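Local coordinates for protein aminopeptidase (Aneurinibacillus sp. AM-1, PDB 5IB9) that probably removes amino-terminal residues from peptides as a zinc-dependent M28-family aminopeptidase that carries a protease-associated domain, at residues D221-V232 / T262-E273. Residues are numbered along the deposited sequence; the frame is centred on the assembly and turned at random.
Sequences DIIIIGSHHDSV and TELRFITFGAEE. With ZN (zinc ion), chain C; ZN (zinc ion), chain B; BES (2-(3-amino-2-hydroxy-4-phenyl-butyrylamino)-4-methyl-pentanoic acid), chain H.
Beyond the paired strands, the carboxylate of Glu272 stacks on one face of the His228 imidazole, the two planes 14° apart, with OE1 offset toward the rim. Glu272 OE1 and His228 NE2 form no hydrogen bond, since that nitrogen carries a zinc ion at 2.0 Å and has no hydrogen to share. Glu272 CB covers the same ring in a CH-pi contact, with CG anti to the backbone N (chi1 -171°) and a bend at chi2 carrying the carboxylate along the imidazole toward the inhibitor. The short carboxylate of Asp230 has two acceptors to span successive amides: OD2 accepts Glu273 N through the syn lone pair at 2.9 Å, and OD1 takes Glu272 N from above the carboxylate plane. Histidine suits position 228 because its other nitrogen, ND1, can bond weakly to Asp230 OD1. With an alanine in place of Asp230, both glutamate amides would probably lose their side-chain acceptors and His228 ND1 one of its weak ones, leaving both glutamates less firmly aimed. Glu273 chelates the second zinc ion, with OE2 at 2.1 Å and OE1 at 2.6 Å, while Val232 CG1 packs against its carboxylate carbon.

Behind the site, strands 222-228 and 263-269 run parallel, joined along their length by alternating backbone hydrogen bonds. Gly226 suits its place because a CB would collide with the Phe269 ring. On the face bearing Ser227, Ile225 CD1 gives the Phe266 ring an aliphatic cover, 4.1 Å from its centroid; helices 238-256 and 35-50 pack on this side. On the other face, Ile222 CD1 lies over the Arg265 guanidinium, whose NE and NH2 both grip Glu263 OE2 side-on; NH2 also salt-bridges Glu290.

Asp240, Asp301 and His371 complete the two-zinc centre, with bestatin's hydroxyl O2 bound to both metals. Carrying ligands at the C-terminal ends of parallel strands in a beta-alpha-beta unit is characteristic of the M28 peptidase fold.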
# COMPACT_ATOMS: atom_id res chain seq x y z
N ASP A 221 21.48 -6.25 -15.34
CA ASP A 221 21.35 -5.10 -14.43
C ASP A 221 20.23 -4.16 -14.90
O ASP A 221 19.83 -4.12 -16.07
CB ASP A 221 22.62 -4.24 -14.46
CG ASP A 221 23.88 -4.97 -13.98
OD1 ASP A 221 23.77 -6.05 -13.29
OD2 ASP A 221 25.00 -4.39 -14.16
N ILE A 222 19.64 -3.45 -13.91
CA ILE A 222 18.64 -2.41 -14.16
C ILE A 222 19.10 -1.07 -13.51
O ILE A 222 19.62 -1.10 -12.41
CB ILE A 222 17.29 -2.78 -13.47
CG1 ILE A 222 16.78 -4.14 -14.04
CG2 ILE A 222 16.20 -1.76 -13.80
CD1 ILE A 222 15.64 -4.72 -13.06
N ILE A 223 18.88 0.03 -14.22
CA ILE A 223 19.05 1.38 -13.64
C ILE A 223 17.69 2.08 -13.81
O ILE A 223 17.07 2.02 -14.84
CB ILE A 223 20.12 2.18 -14.38
CG1 ILE A 223 21.41 1.56 -13.98
CG2 ILE A 223 20.08 3.58 -13.78
CD1 ILE A 223 22.66 2.14 -14.72
N ILE A 224 17.26 2.76 -12.72
CA ILE A 224 16.03 3.65 -12.69
C ILE A 224 16.47 5.08 -12.69
O ILE A 224 17.43 5.47 -11.97
CB ILE A 224 15.20 3.33 -11.47
CG1 ILE A 224 14.74 1.84 -11.50
CG2 ILE A 224 14.01 4.20 -11.43
CD1 ILE A 224 14.00 1.40 -10.22
N ILE A 225 15.86 5.84 -13.63
CA ILE A 225 16.05 7.36 -13.63
C ILE A 225 14.68 7.88 -13.36
O ILE A 225 13.75 7.63 -14.17
CB ILE A 225 16.59 7.80 -14.99
CG1 ILE A 225 17.93 7.09 -15.40
CG2 ILE A 225 16.81 9.32 -15.00
CD1 ILE A 225 17.68 5.76 -16.19
N GLY A 226 14.56 8.64 -12.29
CA GLY A 226 13.22 9.11 -11.85
C GLY A 226 13.16 10.66 -11.67
O GLY A 226 14.18 11.34 -11.51
N SER A 227 11.92 11.10 -11.59
CA SER A 227 11.54 12.51 -11.26
C SER A 227 10.11 12.41 -10.85
O SER A 227 9.48 11.36 -10.95
CB SER A 227 11.75 13.47 -12.47
OG SER A 227 11.07 12.88 -13.61
N HIS A 228 9.54 13.51 -10.37
CA HIS A 228 8.08 13.55 -10.05
C HIS A 228 7.36 14.62 -10.85
O HIS A 228 7.93 15.69 -11.14
CB HIS A 228 7.81 13.73 -8.50
CG HIS A 228 8.22 15.08 -7.91
ND1 HIS A 228 7.31 16.13 -7.77
CD2 HIS A 228 9.35 15.43 -7.29
CE1 HIS A 228 7.96 17.13 -7.14
NE2 HIS A 228 9.19 16.73 -6.86
N HIS A 229 6.14 14.27 -11.24
CA HIS A 229 5.37 15.18 -12.12
C HIS A 229 4.30 16.02 -11.49
O HIS A 229 3.72 16.79 -12.20
CB HIS A 229 4.81 14.39 -13.35
CG HIS A 229 4.04 13.15 -12.99
ND1 HIS A 229 2.94 13.01 -12.17
CD2 HIS A 229 4.36 11.90 -13.42
CE1 HIS A 229 2.60 11.71 -12.10
NE2 HIS A 229 3.45 11.05 -12.89
N ASP A 230 4.16 15.89 -10.18
CA ASP A 230 3.21 16.78 -9.45
C ASP A 230 3.98 17.96 -8.83
O ASP A 230 5.21 17.93 -8.66
CB ASP A 230 2.52 16.02 -8.34
CG ASP A 230 3.43 15.51 -7.24
OD1 ASP A 230 4.54 14.92 -7.51
OD2 ASP A 230 3.07 15.70 -6.06
N SER A 231 3.14 18.99 -8.54
CA SER A 231 3.73 20.15 -7.81
C SER A 231 2.80 20.52 -6.68
O SER A 231 1.73 19.97 -6.56
CB SER A 231 3.97 21.35 -8.75
OG SER A 231 2.72 21.89 -9.16
N VAL A 232 3.29 21.36 -5.77
CA VAL A 232 2.37 21.78 -4.65
C VAL A 232 1.32 22.80 -5.13
O VAL A 232 1.46 23.43 -6.18
CB VAL A 232 3.19 22.40 -3.50
CG1 VAL A 232 4.16 21.31 -2.92
CG2 VAL A 232 3.92 23.70 -3.86
N THR A 262 22.21 -2.70 -20.41
CA THR A 262 21.58 -2.59 -19.08
C THR A 262 20.17 -2.02 -19.30
O THR A 262 19.98 -1.03 -20.04
CB THR A 262 22.39 -1.57 -18.27
OG1 THR A 262 23.74 -2.07 -18.10
CG2 THR A 262 21.83 -1.31 -16.86
N GLU A 263 19.18 -2.64 -18.61
CA GLU A 263 17.80 -2.24 -18.74
C GLU A 263 17.66 -0.86 -18.06
O GLU A 263 18.16 -0.70 -16.94
CB GLU A 263 16.94 -3.24 -17.99
CG GLU A 263 15.46 -2.77 -18.00
CD GLU A 263 14.57 -3.94 -17.51
OE1 GLU A 263 14.84 -5.17 -17.77
OE2 GLU A 263 13.51 -3.64 -16.94
N LEU A 264 17.02 0.08 -18.76
CA LEU A 264 16.84 1.43 -18.17
C LEU A 264 15.37 1.66 -18.02
O LEU A 264 14.58 1.42 -18.96
CB LEU A 264 17.49 2.46 -19.15
CG LEU A 264 18.96 2.32 -19.38
CD1 LEU A 264 19.47 3.40 -20.32
CD2 LEU A 264 19.72 2.42 -18.15
N ARG A 265 14.96 2.11 -16.84
CA ARG A 265 13.56 2.45 -16.61
C ARG A 265 13.52 3.92 -16.32
O ARG A 265 14.08 4.35 -15.26
CB ARG A 265 12.99 1.65 -15.41
CG ARG A 265 13.10 0.09 -15.65
CD ARG A 265 12.48 -0.66 -14.52
NE ARG A 265 12.58 -2.08 -14.86
CZ ARG A 265 12.03 -2.99 -14.08
NH1 ARG A 265 11.29 -2.73 -12.97
NH2 ARG A 265 12.16 -4.22 -14.47
N PHE A 266 12.80 4.67 -17.11
CA PHE A 266 12.63 6.13 -16.94
C PHE A 266 11.25 6.33 -16.39
O PHE A 266 10.25 5.87 -16.97
CB PHE A 266 12.78 6.83 -18.31
CG PHE A 266 14.14 6.68 -18.96
CD1 PHE A 266 15.12 7.60 -18.67
CD2 PHE A 266 14.37 5.58 -19.76
CE1 PHE A 266 16.39 7.49 -19.18
CE2 PHE A 266 15.65 5.49 -20.41
CZ PHE A 266 16.64 6.42 -20.09
N ILE A 267 11.18 6.97 -15.19
CA ILE A 267 9.91 6.98 -14.50
C ILE A 267 9.59 8.41 -14.02
O ILE A 267 10.48 9.10 -13.46
CB ILE A 267 9.92 6.01 -13.24
CG1 ILE A 267 10.39 4.65 -13.66
CG2 ILE A 267 8.51 6.04 -12.61
CD1 ILE A 267 10.40 3.69 -12.45
N THR A 268 8.32 8.80 -14.24
CA THR A 268 7.89 10.00 -13.52
C THR A 268 6.86 9.60 -12.51
O THR A 268 5.90 8.89 -12.79
CB THR A 268 7.38 11.13 -14.51
OG1 THR A 268 6.18 10.72 -15.20
CG2 THR A 268 8.51 11.41 -15.46
N PHE A 269 7.08 10.04 -11.26
CA PHE A 269 6.22 9.59 -10.14
C PHE A 269 5.14 10.58 -9.82
O PHE A 269 5.39 11.79 -9.87
CB PHE A 269 7.07 9.40 -8.92
CG PHE A 269 8.19 8.42 -9.02
CD1 PHE A 269 7.92 7.03 -9.09
CD2 PHE A 269 9.51 8.80 -9.04
CE1 PHE A 269 8.95 6.09 -9.19
CE2 PHE A 269 10.56 7.87 -9.12
CZ PHE A 269 10.26 6.54 -9.19
N GLY A 270 3.97 10.07 -9.44
CA GLY A 270 2.90 10.98 -8.97
C GLY A 270 2.96 11.13 -7.47
O GLY A 270 3.60 10.38 -6.75
N ALA A 271 2.26 12.18 -7.00
CA ALA A 271 2.00 12.36 -5.54
C ALA A 271 3.23 12.36 -4.76
O ALA A 271 3.28 11.92 -3.64
CB ALA A 271 0.91 11.34 -5.03
N GLU A 272 4.35 12.87 -5.27
CA GLU A 272 5.59 13.04 -4.52
C GLU A 272 5.37 14.02 -3.34
O GLU A 272 5.87 13.75 -2.23
CB GLU A 272 6.78 13.45 -5.42
CG GLU A 272 8.13 13.43 -4.70
CD GLU A 272 8.47 14.80 -4.06
OE1 GLU A 272 7.74 15.80 -4.23
OE2 GLU A 272 9.52 14.73 -3.37
N GLU A 273 4.63 15.07 -3.65
CA GLU A 273 4.56 16.17 -2.64
C GLU A 273 3.66 15.76 -1.49
O GLU A 273 3.73 16.42 -0.42
CB GLU A 273 4.02 17.38 -3.34
CG GLU A 273 4.88 18.03 -4.49
CD GLU A 273 6.19 18.69 -4.00
OE1 GLU A 273 6.51 18.54 -2.78
OE2 GLU A 273 6.90 19.30 -4.93
ZN ZN C . 10.48 17.96 -5.88
ZN ZN B . 8.50 19.90 -3.69
N2 BES H . 12.17 18.74 -4.12
C1 BES H . 11.57 18.64 -2.79
C6 BES H . 12.63 18.13 -1.82
C7 BES H . 13.79 19.06 -1.46
C8 BES H . 13.63 20.45 -1.26
C12 BES H . 15.06 18.47 -1.28
C9 BES H . 14.75 21.23 -0.89
C11 BES H . 16.19 19.26 -0.91
C10 BES H . 16.02 20.64 -0.73
C2 BES H . 10.35 17.71 -2.83
O2 BES H . 9.68 18.19 -3.99
C3 BES H . 9.56 18.03 -1.61
O3 BES H . 9.06 19.15 -1.52
N1 BES H . 9.54 17.15 -0.67
C4 BES H . 8.84 17.45 0.59
C13 BES H . 9.02 16.19 1.40
C14 BES H . 8.36 14.94 0.80
C15 BES H . 8.57 13.86 1.86
C16 BES H . 6.89 15.12 0.42
C5 BES H . 9.52 18.54 1.41
O1 BES H . 8.86 19.12 2.32
O4 BES H . 10.71 18.87 1.22
O HOH W 1 25.56 -2.26 -15.96
O HOH W 2 6.23 21.76 -6.29